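Long-range contacts in alanine dehydrogenase (Archaeoglobus fulgidus, PDB 1OMO), which catalyses the NAD-dependent oxidative deamination of L-alanine to pyruvate and the reverse reductive amination, working as a homodimer: residues V237-E242 against A266-V271; N22-A27 against A294-A299; G34-P39 against A56-Y61; E2-T7 against V303-A308; C188-T193 against G210-A215. One frame throughout, in Å; residues are numbered along the deposited sequence.

Interaction 1: V237-E242 against A266-V271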
# COMPACT_ATOMS: atom_id res chain seq x y z
N VAL A 237 0.47 -21.66 -17.16
CA VAL A 237 -0.45 -20.54 -17.19
C VAL A 237 -0.32 -19.82 -15.85
O VAL A 237 -0.69 -20.37 -14.79
CB VAL A 237 -1.90 -21.02 -17.46
CG1 VAL A 237 -2.92 -19.84 -17.37
CG2 VAL A 237 -1.97 -21.59 -18.88
N VAL A 238 0.20 -18.60 -15.88
CA VAL A 238 0.35 -17.88 -14.63
C VAL A 238 -0.81 -16.95 -14.28
O VAL A 238 -1.74 -16.70 -15.03
CB VAL A 238 1.67 -17.05 -14.57
CG1 VAL A 238 2.86 -17.89 -15.02
CG2 VAL A 238 1.54 -15.80 -15.41
N ASP A 239 -0.69 -16.46 -13.06
CA ASP A 239 -1.56 -15.53 -12.39
C ASP A 239 -1.34 -14.14 -12.97
O ASP A 239 -2.23 -13.46 -13.47
CB ASP A 239 -1.08 -15.44 -10.94
CG ASP A 239 -2.17 -15.58 -10.04
OD1 ASP A 239 -1.96 -15.55 -8.83
OD2 ASP A 239 -3.29 -15.74 -10.58
N ASP A 240 -0.10 -13.72 -12.81
CA ASP A 240 0.35 -12.43 -13.22
C ASP A 240 1.75 -12.74 -13.60
O ASP A 240 2.50 -13.32 -12.82
CB ASP A 240 0.33 -11.52 -12.01
CG ASP A 240 0.95 -10.19 -12.30
OD1 ASP A 240 0.21 -9.28 -12.69
OD2 ASP A 240 2.19 -10.07 -12.17
N LEU A 241 2.12 -12.40 -14.81
CA LEU A 241 3.46 -12.71 -15.24
C LEU A 241 4.55 -12.22 -14.28
O LEU A 241 5.40 -13.01 -13.85
CB LEU A 241 3.70 -12.17 -16.65
CG LEU A 241 5.11 -12.46 -17.16
CD1 LEU A 241 5.41 -13.96 -17.07
CD2 LEU A 241 5.23 -11.94 -18.60
N GLU A 242 4.54 -10.93 -13.94
CA GLU A 242 5.60 -10.42 -13.07
C GLU A 242 5.64 -10.99 -11.65
O GLU A 242 6.72 -11.21 -11.10
CB GLU A 242 5.58 -8.90 -13.05
CG GLU A 242 7.00 -8.30 -13.14
CD GLU A 242 7.78 -8.66 -14.43
OE1 GLU A 242 9.03 -8.55 -14.40
OE2 GLU A 242 7.17 -9.05 -15.45
N ALA A 266 0.45 -18.29 -21.13
CA ALA A 266 -0.55 -17.25 -21.02
C ALA A 266 -0.80 -16.95 -19.55
O ALA A 266 -0.25 -17.62 -18.70
CB ALA A 266 -1.84 -17.75 -21.67
N THR A 267 -1.62 -15.94 -19.27
CA THR A 267 -2.03 -15.64 -17.90
C THR A 267 -3.43 -16.28 -17.88
O THR A 267 -4.01 -16.53 -18.93
CB THR A 267 -2.21 -14.12 -17.63
OG1 THR A 267 -3.26 -13.61 -18.46
CG2 THR A 267 -0.92 -13.35 -17.92
N ILE A 268 -3.97 -16.56 -16.71
CA ILE A 268 -5.28 -17.18 -16.65
C ILE A 268 -6.38 -16.26 -17.21
O ILE A 268 -7.38 -16.74 -17.75
CB ILE A 268 -5.59 -17.63 -15.19
CG1 ILE A 268 -6.87 -18.45 -15.14
CG2 ILE A 268 -5.66 -16.41 -14.28
CD1 ILE A 268 -6.91 -19.55 -16.14
N GLY A 269 -6.19 -14.94 -17.08
CA GLY A 269 -7.15 -13.96 -17.57
C GLY A 269 -7.19 -14.01 -19.09
O GLY A 269 -8.25 -13.92 -19.71
N GLU A 270 -6.04 -14.16 -19.71
CA GLU A 270 -6.03 -14.22 -21.14
C GLU A 270 -6.81 -15.43 -21.61
O GLU A 270 -7.53 -15.35 -22.61
CB GLU A 270 -4.61 -14.31 -21.68
CG GLU A 270 -3.85 -13.01 -21.62
CD GLU A 270 -2.39 -13.24 -21.95
OE1 GLU A 270 -1.80 -14.14 -21.35
OE2 GLU A 270 -1.84 -12.54 -22.81
N VAL A 271 -6.68 -16.55 -20.90
CA VAL A 271 -7.41 -17.75 -21.30
C VAL A 271 -8.90 -17.55 -21.09
O VAL A 271 -9.71 -17.87 -21.96
CB VAL A 271 -6.96 -19.01 -20.51
CG1 VAL A 271 -7.86 -20.18 -20.84
CG2 VAL A 271 -5.51 -19.37 -20.87
O HOH W 1 -4.63 -13.70 -15.17

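Interaction 2: N22-A27 against A294-A299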
# COMPACT_ATOMS: atom_id res chain seq x y z
N ASN A 22 -17.25 -16.69 -8.77
CA ASN A 22 -17.74 -15.83 -9.84
C ASN A 22 -16.98 -14.53 -9.90
O ASN A 22 -16.68 -14.05 -10.99
CB ASN A 22 -19.23 -15.53 -9.65
CG ASN A 22 -20.10 -16.68 -10.09
OD1 ASN A 22 -21.25 -16.79 -9.67
ND2 ASN A 22 -19.55 -17.54 -10.94
N ALA A 23 -16.68 -13.97 -8.73
CA ALA A 23 -15.96 -12.71 -8.61
C ALA A 23 -14.53 -12.83 -9.09
O ALA A 23 -14.04 -11.96 -9.81
CB ALA A 23 -15.99 -12.23 -7.14
N VAL A 24 -13.86 -13.91 -8.72
CA VAL A 24 -12.48 -14.09 -9.13
C VAL A 24 -12.37 -14.32 -10.63
O VAL A 24 -11.45 -13.84 -11.28
CB VAL A 24 -11.81 -15.27 -8.33
CG1 VAL A 24 -10.41 -15.58 -8.86
CG2 VAL A 24 -11.70 -14.87 -6.88
N GLU A 25 -13.34 -15.04 -11.19
CA GLU A 25 -13.35 -15.29 -12.63
C GLU A 25 -13.52 -13.98 -13.41
O GLU A 25 -12.77 -13.70 -14.38
CB GLU A 25 -14.46 -16.27 -12.99
CG GLU A 25 -14.53 -16.60 -14.49
CD GLU A 25 -15.33 -17.87 -14.76
OE1 GLU A 25 -16.33 -18.11 -14.05
OE2 GLU A 25 -14.99 -18.62 -15.69
N GLU A 26 -14.48 -13.16 -12.99
CA GLU A 26 -14.72 -11.87 -13.67
C GLU A 26 -13.51 -10.94 -13.48
O GLU A 26 -13.11 -10.22 -14.39
CB GLU A 26 -16.03 -11.25 -13.14
CG GLU A 26 -16.42 -9.92 -13.74
CD GLU A 26 -16.66 -9.95 -15.26
OE1 GLU A 26 -17.09 -8.90 -15.79
OE2 GLU A 26 -16.45 -10.99 -15.92
N ALA A 27 -12.90 -10.98 -12.30
CA ALA A 27 -11.72 -10.17 -12.03
C ALA A 27 -10.64 -10.53 -13.03
O ALA A 27 -10.02 -9.66 -13.61
CB ALA A 27 -11.20 -10.42 -10.62
N ALA A 294 -4.10 -8.61 -6.21
CA ALA A 294 -4.97 -7.64 -5.53
C ALA A 294 -6.36 -7.57 -6.19
O ALA A 294 -7.36 -7.38 -5.50
CB ALA A 294 -4.31 -6.23 -5.50
N ILE A 295 -6.46 -7.77 -7.49
CA ILE A 295 -7.80 -7.71 -8.09
C ILE A 295 -8.72 -8.77 -7.49
O ILE A 295 -9.92 -8.54 -7.41
CB ILE A 295 -7.78 -7.79 -9.64
CG1 ILE A 295 -7.08 -9.07 -10.12
CG2 ILE A 295 -7.10 -6.57 -10.21
CD1 ILE A 295 -7.29 -9.40 -11.59
N GLN A 296 -8.18 -9.89 -7.03
CA GLN A 296 -9.00 -10.95 -6.41
C GLN A 296 -9.50 -10.50 -5.02
O GLN A 296 -10.65 -10.75 -4.64
CB GLN A 296 -8.24 -12.30 -6.28
CG GLN A 296 -7.76 -12.88 -7.63
CD GLN A 296 -6.76 -14.08 -7.53
OE1 GLN A 296 -5.74 -14.00 -6.86
NE2 GLN A 296 -7.05 -15.15 -8.25
N ASP A 297 -8.64 -9.82 -4.27
CA ASP A 297 -9.01 -9.35 -2.93
C ASP A 297 -10.08 -8.23 -3.03
O ASP A 297 -11.04 -8.22 -2.29
CB ASP A 297 -7.77 -8.87 -2.18
CG ASP A 297 -6.75 -9.97 -2.00
OD1 ASP A 297 -7.15 -11.05 -1.55
OD2 ASP A 297 -5.54 -9.76 -2.31
N VAL A 298 -9.92 -7.30 -3.97
CA VAL A 298 -10.94 -6.24 -4.10
C VAL A 298 -12.29 -6.79 -4.60
O VAL A 298 -13.35 -6.50 -4.01
CB VAL A 298 -10.47 -5.10 -5.02
CG1 VAL A 298 -11.59 -4.05 -5.15
CG2 VAL A 298 -9.22 -4.43 -4.42
N ALA A 299 -12.25 -7.61 -5.66
CA ALA A 299 -13.46 -8.23 -6.22
C ALA A 299 -14.22 -8.91 -5.09
O ALA A 299 -15.41 -8.67 -4.86
CB ALA A 299 -13.09 -9.26 -7.29

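Interaction 3: G34-P39 against A56-Y61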
# COMPACT_ATOMS: atom_id res chain seq x y z
N GLY A 34 -7.98 -5.07 -19.69
CA GLY A 34 -7.59 -3.73 -19.31
C GLY A 34 -8.63 -2.98 -18.50
O GLY A 34 -8.43 -1.81 -18.22
N LYS A 35 -9.74 -3.61 -18.14
CA LYS A 35 -10.75 -2.90 -17.35
C LYS A 35 -10.53 -2.97 -15.83
O LYS A 35 -11.46 -2.78 -15.04
CB LYS A 35 -12.14 -3.41 -17.73
CG LYS A 35 -12.48 -3.09 -19.17
CD LYS A 35 -13.82 -3.67 -19.58
CE LYS A 35 -14.09 -3.45 -21.07
NZ LYS A 35 -15.48 -3.84 -21.34
N ALA A 36 -9.30 -3.24 -15.42
CA ALA A 36 -8.95 -3.28 -14.00
C ALA A 36 -7.56 -2.68 -13.89
O ALA A 36 -6.75 -2.74 -14.80
CB ALA A 36 -8.93 -4.71 -13.47
N GLN A 37 -7.29 -2.07 -12.75
CA GLN A 37 -6.01 -1.46 -12.55
C GLN A 37 -5.34 -2.20 -11.37
O GLN A 37 -5.99 -2.54 -10.38
CB GLN A 37 -6.31 0.02 -12.30
CG GLN A 37 -5.17 0.99 -12.07
CD GLN A 37 -5.70 2.43 -11.83
OE1 GLN A 37 -6.80 2.62 -11.26
NE2 GLN A 37 -4.92 3.43 -12.26
N MET A 38 -4.05 -2.52 -11.49
CA MET A 38 -3.38 -3.22 -10.41
C MET A 38 -1.87 -3.04 -10.38
O MET A 38 -1.16 -3.57 -11.23
CB MET A 38 -3.71 -4.73 -10.42
CG MET A 38 -3.05 -5.54 -9.32
SD MET A 38 -3.35 -7.31 -9.38
CE MET A 38 -2.44 -7.70 -10.83
N PRO A 39 -1.36 -2.27 -9.40
CA PRO A 39 0.08 -2.07 -9.30
C PRO A 39 0.72 -3.31 -8.69
O PRO A 39 0.04 -4.16 -8.11
CB PRO A 39 0.20 -0.89 -8.35
CG PRO A 39 -1.04 -0.09 -8.65
CD PRO A 39 -2.08 -1.19 -8.70
N ALA A 56 -5.81 -2.33 -5.68
CA ALA A 56 -6.45 -2.64 -6.96
C ALA A 56 -7.76 -1.89 -7.17
O ALA A 56 -8.44 -1.52 -6.23
CB ALA A 56 -6.70 -4.14 -7.08
N HIS A 57 -8.12 -1.71 -8.43
CA HIS A 57 -9.34 -1.03 -8.80
C HIS A 57 -10.05 -1.80 -9.92
O HIS A 57 -9.42 -2.09 -10.97
CB HIS A 57 -8.99 0.38 -9.29
CG HIS A 57 -10.14 1.14 -9.86
ND1 HIS A 57 -9.99 2.11 -10.82
CD2 HIS A 57 -11.47 1.08 -9.60
CE1 HIS A 57 -11.17 2.62 -11.13
NE2 HIS A 57 -12.08 2.01 -10.40
N LEU A 58 -11.33 -2.13 -9.69
CA LEU A 58 -12.17 -2.81 -10.69
C LEU A 58 -13.57 -3.03 -10.14
O LEU A 58 -13.82 -2.84 -8.94
CB LEU A 58 -11.60 -4.16 -11.12
CG LEU A 58 -11.93 -5.30 -10.15
CD1 LEU A 58 -11.58 -6.68 -10.77
CD2 LEU A 58 -11.15 -5.06 -8.87
N MET A 59 -14.49 -3.42 -11.01
CA MET A 59 -15.86 -3.69 -10.61
C MET A 59 -16.47 -2.54 -9.83
O MET A 59 -17.40 -2.75 -9.06
CB MET A 59 -15.91 -4.96 -9.76
CG MET A 59 -15.22 -6.13 -10.42
SD MET A 59 -15.20 -7.54 -9.35
CE MET A 59 -15.23 -8.86 -10.54
N GLY A 60 -15.95 -1.34 -10.02
CA GLY A 60 -16.51 -0.20 -9.35
C GLY A 60 -15.99 0.16 -7.98
O GLY A 60 -16.49 1.10 -7.35
N TYR A 61 -15.00 -0.59 -7.49
CA TYR A 61 -14.41 -0.29 -6.19
C TYR A 61 -12.91 -0.17 -6.26
O TYR A 61 -12.27 -0.52 -7.25
CB TYR A 61 -14.73 -1.36 -5.17
CG TYR A 61 -16.17 -1.41 -4.76
CD1 TYR A 61 -17.13 -1.93 -5.61
CD2 TYR A 61 -16.56 -0.95 -3.51
CE1 TYR A 61 -18.45 -2.01 -5.22
CE2 TYR A 61 -17.89 -1.03 -3.10
CZ TYR A 61 -18.83 -1.57 -3.96
OH TYR A 61 -20.13 -1.73 -3.54
O HOH W 2 -13.77 -2.69 -13.62

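Interaction 4: E2-T7 against V303-A308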
# COMPACT_ATOMS: atom_id res chain seq x y z
N GLU A 2 -19.70 7.39 7.52
CA GLU A 2 -19.46 6.21 8.33
C GLU A 2 -18.67 5.15 7.60
O GLU A 2 -18.94 4.86 6.44
CB GLU A 2 -20.79 5.57 8.74
CG GLU A 2 -21.73 6.51 9.45
CD GLU A 2 -21.18 6.93 10.79
OE1 GLU A 2 -21.40 6.20 11.79
OE2 GLU A 2 -20.51 7.98 10.84
N THR A 3 -17.70 4.56 8.29
CA THR A 3 -16.92 3.47 7.72
C THR A 3 -17.38 2.19 8.44
O THR A 3 -17.47 2.14 9.67
CB THR A 3 -15.41 3.70 7.90
OG1 THR A 3 -15.00 4.82 7.10
CG2 THR A 3 -14.62 2.47 7.51
N LEU A 4 -17.70 1.16 7.66
CA LEU A 4 -18.16 -0.13 8.19
C LEU A 4 -16.93 -0.95 8.63
O LEU A 4 -15.92 -0.98 7.93
CB LEU A 4 -18.95 -0.87 7.10
CG LEU A 4 -19.64 -2.19 7.36
CD1 LEU A 4 -20.84 -1.95 8.23
CD2 LEU A 4 -20.02 -2.84 6.05
N ILE A 5 -17.00 -1.57 9.81
CA ILE A 5 -15.92 -2.41 10.33
C ILE A 5 -16.40 -3.86 10.31
O ILE A 5 -17.44 -4.16 10.89
CB ILE A 5 -15.53 -1.99 11.78
CG1 ILE A 5 -15.08 -0.52 11.78
CG2 ILE A 5 -14.36 -2.83 12.30
CD1 ILE A 5 -13.94 -0.22 10.79
N LEU A 6 -15.67 -4.73 9.61
CA LEU A 6 -16.04 -6.14 9.53
C LEU A 6 -14.97 -7.08 10.06
O LEU A 6 -13.79 -7.05 9.65
CB LEU A 6 -16.40 -6.53 8.10
CG LEU A 6 -17.71 -6.01 7.51
CD1 LEU A 6 -17.79 -6.50 6.09
CD2 LEU A 6 -18.93 -6.48 8.29
N THR A 7 -15.41 -7.92 10.99
CA THR A 7 -14.57 -8.90 11.65
C THR A 7 -14.43 -10.19 10.83
O THR A 7 -15.25 -10.46 9.94
CB THR A 7 -15.19 -9.31 12.97
OG1 THR A 7 -16.33 -10.11 12.71
CG2 THR A 7 -15.74 -8.14 13.66
N VAL A 303 -18.02 -8.06 -2.77
CA VAL A 303 -19.15 -8.94 -2.48
C VAL A 303 -19.48 -8.97 -1.00
O VAL A 303 -20.65 -8.98 -0.62
CB VAL A 303 -18.87 -10.35 -2.97
CG1 VAL A 303 -19.89 -11.32 -2.37
CG2 VAL A 303 -18.93 -10.38 -4.49
N VAL A 304 -18.45 -9.00 -0.16
CA VAL A 304 -18.62 -9.01 1.29
C VAL A 304 -19.26 -7.69 1.74
O VAL A 304 -20.13 -7.67 2.64
CB VAL A 304 -17.26 -9.12 2.02
CG1 VAL A 304 -17.41 -8.75 3.50
CG2 VAL A 304 -16.70 -10.53 1.88
N TYR A 305 -18.81 -6.59 1.15
CA TYR A 305 -19.34 -5.28 1.55
C TYR A 305 -20.84 -5.14 1.21
O TYR A 305 -21.63 -4.76 2.06
CB TYR A 305 -18.53 -4.13 0.92
CG TYR A 305 -19.08 -2.74 1.22
CD1 TYR A 305 -19.64 -1.97 0.22
CD2 TYR A 305 -19.09 -2.23 2.53
CE1 TYR A 305 -20.21 -0.71 0.49
CE2 TYR A 305 -19.65 -0.98 2.81
CZ TYR A 305 -20.22 -0.23 1.78
OH TYR A 305 -20.78 0.99 2.04
N GLU A 306 -21.24 -5.48 -0.01
CA GLU A 306 -22.64 -5.37 -0.40
C GLU A 306 -23.49 -6.38 0.35
O GLU A 306 -24.62 -6.08 0.71
CB GLU A 306 -22.77 -5.55 -1.93
CG GLU A 306 -22.09 -4.39 -2.66
CD GLU A 306 -22.04 -4.53 -4.16
OE1 GLU A 306 -21.57 -3.59 -4.83
OE2 GLU A 306 -22.47 -5.57 -4.68
N ASN A 307 -22.97 -7.56 0.63
CA ASN A 307 -23.77 -8.50 1.38
C ASN A 307 -23.89 -8.03 2.82
O ASN A 307 -24.83 -8.37 3.51
CB ASN A 307 -23.17 -9.89 1.36
CG ASN A 307 -23.45 -10.63 0.08
OD1 ASN A 307 -24.38 -10.29 -0.63
ND2 ASN A 307 -22.67 -11.65 -0.21
N ALA A 308 -22.91 -7.25 3.27
CA ALA A 308 -22.92 -6.74 4.61
C ALA A 308 -24.01 -5.66 4.74
O ALA A 308 -24.73 -5.62 5.75
CB ALA A 308 -21.54 -6.18 4.97

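Interaction 5: C188-T193 against G210-A215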
# COMPACT_ATOMS: atom_id res chain seq x y z
N CYS A 188 -2.41 -38.52 -10.79
CA CYS A 188 -3.81 -38.10 -10.77
C CYS A 188 -4.13 -37.30 -12.02
O CYS A 188 -3.27 -37.11 -12.86
CB CYS A 188 -4.05 -37.22 -9.55
SG CYS A 188 -2.95 -35.78 -9.52
N ASP A 189 -5.36 -36.81 -12.14
CA ASP A 189 -5.71 -35.97 -13.30
C ASP A 189 -5.48 -34.47 -12.97
O ASP A 189 -5.08 -33.69 -13.83
CB ASP A 189 -7.18 -36.19 -13.70
CG ASP A 189 -7.55 -37.68 -13.82
OD1 ASP A 189 -6.83 -38.43 -14.50
OD2 ASP A 189 -8.57 -38.09 -13.21
N VAL A 190 -5.73 -34.11 -11.71
CA VAL A 190 -5.57 -32.74 -11.19
C VAL A 190 -4.74 -32.88 -9.91
O VAL A 190 -5.14 -33.57 -8.96
CB VAL A 190 -6.96 -32.10 -10.87
CG1 VAL A 190 -6.80 -30.71 -10.23
CG2 VAL A 190 -7.79 -31.99 -12.17
N LEU A 191 -3.58 -32.23 -9.90
CA LEU A 191 -2.66 -32.26 -8.76
C LEU A 191 -2.56 -30.85 -8.15
O LEU A 191 -2.18 -29.90 -8.84
CB LEU A 191 -1.28 -32.76 -9.23
CG LEU A 191 -0.09 -32.77 -8.25
CD1 LEU A 191 -0.35 -33.73 -7.08
CD2 LEU A 191 1.20 -33.18 -8.99
N VAL A 192 -2.91 -30.73 -6.88
CA VAL A 192 -2.89 -29.46 -6.14
C VAL A 192 -1.68 -29.41 -5.17
O VAL A 192 -1.72 -30.06 -4.13
CB VAL A 192 -4.16 -29.35 -5.26
CG1 VAL A 192 -4.18 -28.01 -4.55
CG2 VAL A 192 -5.40 -29.58 -6.10
N THR A 193 -0.63 -28.65 -5.49
CA THR A 193 0.52 -28.56 -4.57
C THR A 193 0.32 -27.33 -3.69
O THR A 193 0.18 -26.23 -4.16
CB THR A 193 1.85 -28.51 -5.32
OG1 THR A 193 1.93 -27.28 -6.02
CG2 THR A 193 1.96 -29.70 -6.32
N GLY A 210 -1.50 -35.51 -19.39
CA GLY A 210 -2.86 -35.05 -19.12
C GLY A 210 -3.12 -34.47 -17.74
O GLY A 210 -4.25 -34.07 -17.43
N THR A 211 -2.10 -34.42 -16.91
CA THR A 211 -2.30 -33.88 -15.58
C THR A 211 -2.37 -32.35 -15.57
O THR A 211 -1.62 -31.67 -16.29
CB THR A 211 -1.16 -34.27 -14.62
OG1 THR A 211 -0.96 -35.69 -14.65
CG2 THR A 211 -1.49 -33.81 -13.19
N HIS A 212 -3.30 -31.82 -14.78
CA HIS A 212 -3.37 -30.39 -14.61
C HIS A 212 -2.88 -30.12 -13.19
O HIS A 212 -3.43 -30.66 -12.24
CB HIS A 212 -4.77 -29.83 -14.70
CG HIS A 212 -4.84 -28.45 -14.19
ND1 HIS A 212 -4.15 -27.41 -14.79
CD2 HIS A 212 -5.31 -27.95 -13.02
CE1 HIS A 212 -4.18 -26.35 -14.01
NE2 HIS A 212 -4.88 -26.65 -12.93
N ILE A 213 -1.88 -29.26 -13.04
CA ILE A 213 -1.35 -28.96 -11.72
C ILE A 213 -1.70 -27.56 -11.23
O ILE A 213 -1.41 -26.55 -11.90
CB ILE A 213 0.19 -29.09 -11.69
CG1 ILE A 213 0.62 -30.45 -12.22
CG2 ILE A 213 0.72 -28.93 -10.25
CD1 ILE A 213 2.13 -30.55 -12.36
N ASN A 214 -2.35 -27.48 -10.09
CA ASN A 214 -2.61 -26.18 -9.52
C ASN A 214 -1.40 -26.02 -8.61
O ASN A 214 -1.31 -26.69 -7.58
CB ASN A 214 -3.90 -26.19 -8.70
CG ASN A 214 -5.09 -25.68 -9.47
OD1 ASN A 214 -4.98 -25.25 -10.62
ND2 ASN A 214 -6.24 -25.74 -8.85
N ALA A 215 -0.43 -25.20 -9.02
CA ALA A 215 0.78 -24.97 -8.20
C ALA A 215 0.50 -23.73 -7.36
O ALA A 215 0.65 -22.60 -7.84
CB ALA A 215 1.98 -24.76 -9.11
O HOH W 3 0.05 -37.42 -12.75
O HOH W 4 -6.24 -32.87 -16.37

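Interaction 1: V237-E242 against A266-V271
V237 pairs with A266 where strands 234-238 and 264-267 run side by side, and its CG1 methyl reaches beyond that partner to the start of the following helix. With CG1 anti to the backbone N (chi1 175°), this methyl lies 4.1 Å from I268 CB and 4.4 Å from V271 CG2, so a beta-branched strand residue also covers the first turn of helix 268-273 with carbon. V238 carries both backbone bonds of the contact. Its N donates to A266 O at 3.0 Å, within the carbonyl plane, while its O receives I268 N at 2.8 Å, nearly along the C=O axis. The second bond spends an amide of the helix start on the neighbouring strand end. T267, on the same sheet face as V238, prepares that start: its hydroxyl accepts from E270 N at 3.1 Å, and T267 N donates to E270 OE1 at 2.8 Å, a capping box that suits a threonine followed three places on by a glutamate. At D239 the chain leaves the sheet. One water links D239 O to G269 N, satisfying another early helical amide, and the carboxylate OD1 is gripped by T291 N and G292 N, next to the NAD-binding S290. D240 then caps helix 241-247 by taking Q243 N, and L241 lies at the margin beside T267. Parallel strands whose C-terminal ends turn directly into helices are characteristic of a Rossmann-type domain; here they form one end of its sheet, with the D239 side chain about 5 Å from bound NAD.

Interaction 2: N22-A27 against A294-A299
I295 reaches across to A27 with the end of its side chain. Its CG1 stands between the backbone N and the carbonyl carbon (chi1 57°), a rotamer seldom used by isoleucine in helices, and the extended CD1 comes 3.4 Å from A27 O and 4.2 Å from A27 CB. The methyl of A27 in turn sits 3.9 Å from I295 O, so side chain meets backbone in both directions. Q296 uses the flank of its chain and its amide: NE2 lies 3.4 Å from V24 CG1 and the aliphatic CG 4.0 Å from that same methyl, the two side chains passing at a slant. The amide is fixed in rotation from its other end, because OE1 accepts from L293 N just before the helix. D297, turned from this interface, forms salt bridges with the NAD-binding R108 and with K65, the inferred proton donor/acceptor. One turn on from I295, A299 places its CB between two methyls of the facing helix, 4.2 Å from A23 CB and 4.0 Å from A27 CB. Alanine is well suited to these three places, since a bare methyl lets the axes of the two short segments approach to 8.8 Å, at 135° between their directions. The small methyls thus bring two slanting helices close, setting helix 17-32 against the helix that carries D297 into the active site.

Interaction 3: G34-P39 against A56-Y61
The imidazole of H57 and the amide of Q37 meet across this contact, the end of the amide coming to the ring edge beside ND1, close to the ring plane, with the two flat groups turned 46° apart. The carbonyl O of Y61 also lies in plane at the edge of the imidazole, and F46 of the second subunit makes an edge-to-face ring contact with it. The phenol ring of Y61 has M59 O at its own edge. H57 and Q37 both hold CG anti to the backbone N (chi1 173° in H57), which carries the two side chains out together, one from the loop and one from the strand beside it. Beneath them the backbones form a single antiparallel hydrogen-bonded pair: Q37 N donates to H57 O at 2.8 Å and H57 N to Q37 O at 3.0 Å, both nearly straight. The loop that follows helix 17-32, which ends in a Schellman motif at G34, is thereby laid along strand 50-58. That strand turns back into strand 61-69 through a type I' beta turn, a tight hairpin closed by bonds between L58 and Y61 in both directions; G60 adopts backbone angles at which a CB would press on the preceding carbonyl. Alongside the pair, A36 CB rests 3.6 Å from L58 CB, a close fit that a small methyl allows. A water accepts from M59 N at 2.8 Å and donates to K35 O at 2.7 Å. L44 of the second subunit packs on both Q37 and H57, and V42 of that subunit on P39, within the beta-sandwich dimer.

Interaction 4: E2-T7 against V303-A308
L6 and V304 make the tightest contact here, with L6 CD1 3.5 Å from V304 CG1 as the two side chains lie alongside, running in opposite senses. The same CD1 methyl is 3.9 Å from A308 CB, one turn on. A308 receives a second leucine as well: L4 CD2 lies 3.8 Å from its CB, so the small alanine methyl is shared by two long branched chains pointing from one face of strand 3-6. L4 holds CG anti to the backbone N (chi1 -176°), extending the chain toward the helix, where CD2 also approaches the CD2-CE2 side of the Y305 ring obliquely, 3.7 Å from Y305 CD2. Y305 is partly exposed, the more open side of a contact in which L4, L6, V304 and A308 are buried. Beyond it the helix turns polar: E306 points from the strand, its OE1 bonded to the hydroxyl of Y61, and N307 bonds through ND2 to L14 O and E19 OE2. Branched aliphatic residues suit the strand because alternation sends L4 and L6 to the helix while I5 faces the other way, against I317 of the second subunit. The short segments run at 105° to each other, their axes 10.6 Å apart. Strand 3-6 lies between strands 95-100 and 315-317, helix 8-12 adds V11 beside L6 and V304, and helix 294-311 covers this face of the sheet, touching strand 95-100 through V304 and Y305.

Interaction 5: C188-T193 against G210-A215
H212 and V190 face one another on neighbouring parallel strands in the middle of the Rossmann-type NAD domain, and the imidazole can be followed outward from the backbone. Its CB lies 4.0 Å from D189 O, the carbonyl that also takes H212 N at 2.8 Å. CG stands anti to the backbone N (chi1 166°), which carries the ring over the sheet. There CD2 meets V190 CG1 at 4.2 Å, the methyl sitting at the ring edge near its plane. At the tip, NE2 donates to N214 OD1 at 2.7 Å, straight from the ring but striking the amide oxygen from above its carbonyl plane, and ND1 is bonded to T286 OG1. Both ring nitrogens are therefore satisfied in a buried place, and histidine suits a position needing two bonds. On the other sheet face L191 CB packs 4.2 Å from I213 CG1, and the side chain of A215 ends about 4 Å from the bound sodium ion. The strands themselves are held by a regular ladder: L191 N to H212 O, N214 N to L191 O and T193 N to N214 O. Strand 127-131 flanks strand 190-193, strand 285-289 flanks strand 212-215, and helix 102-120 covers the face bearing H212 and N214, where G113 O accepts from N214 ND2.

Following the chain from the N terminus, the first segment, 2-7, waits longest for its partner: interaction 4 closes nearly the whole chain when 303-308 packs on it. Interaction 2 is nested within it, joining helix 17-32 to the start of the same helix 294-311. Inside that loop, interactions 3, 5 and 1 follow in series, and none of the five cross. Interaction 3 closes a short loop in the dimer-forming beta region, while 5 and 1 tie strands within the Rossmann-type sheet, their centres about 17 Å apart. M38 of interaction 3 touches D240 of interaction 1, and M59 packs on interaction 2, bringing the two regions together.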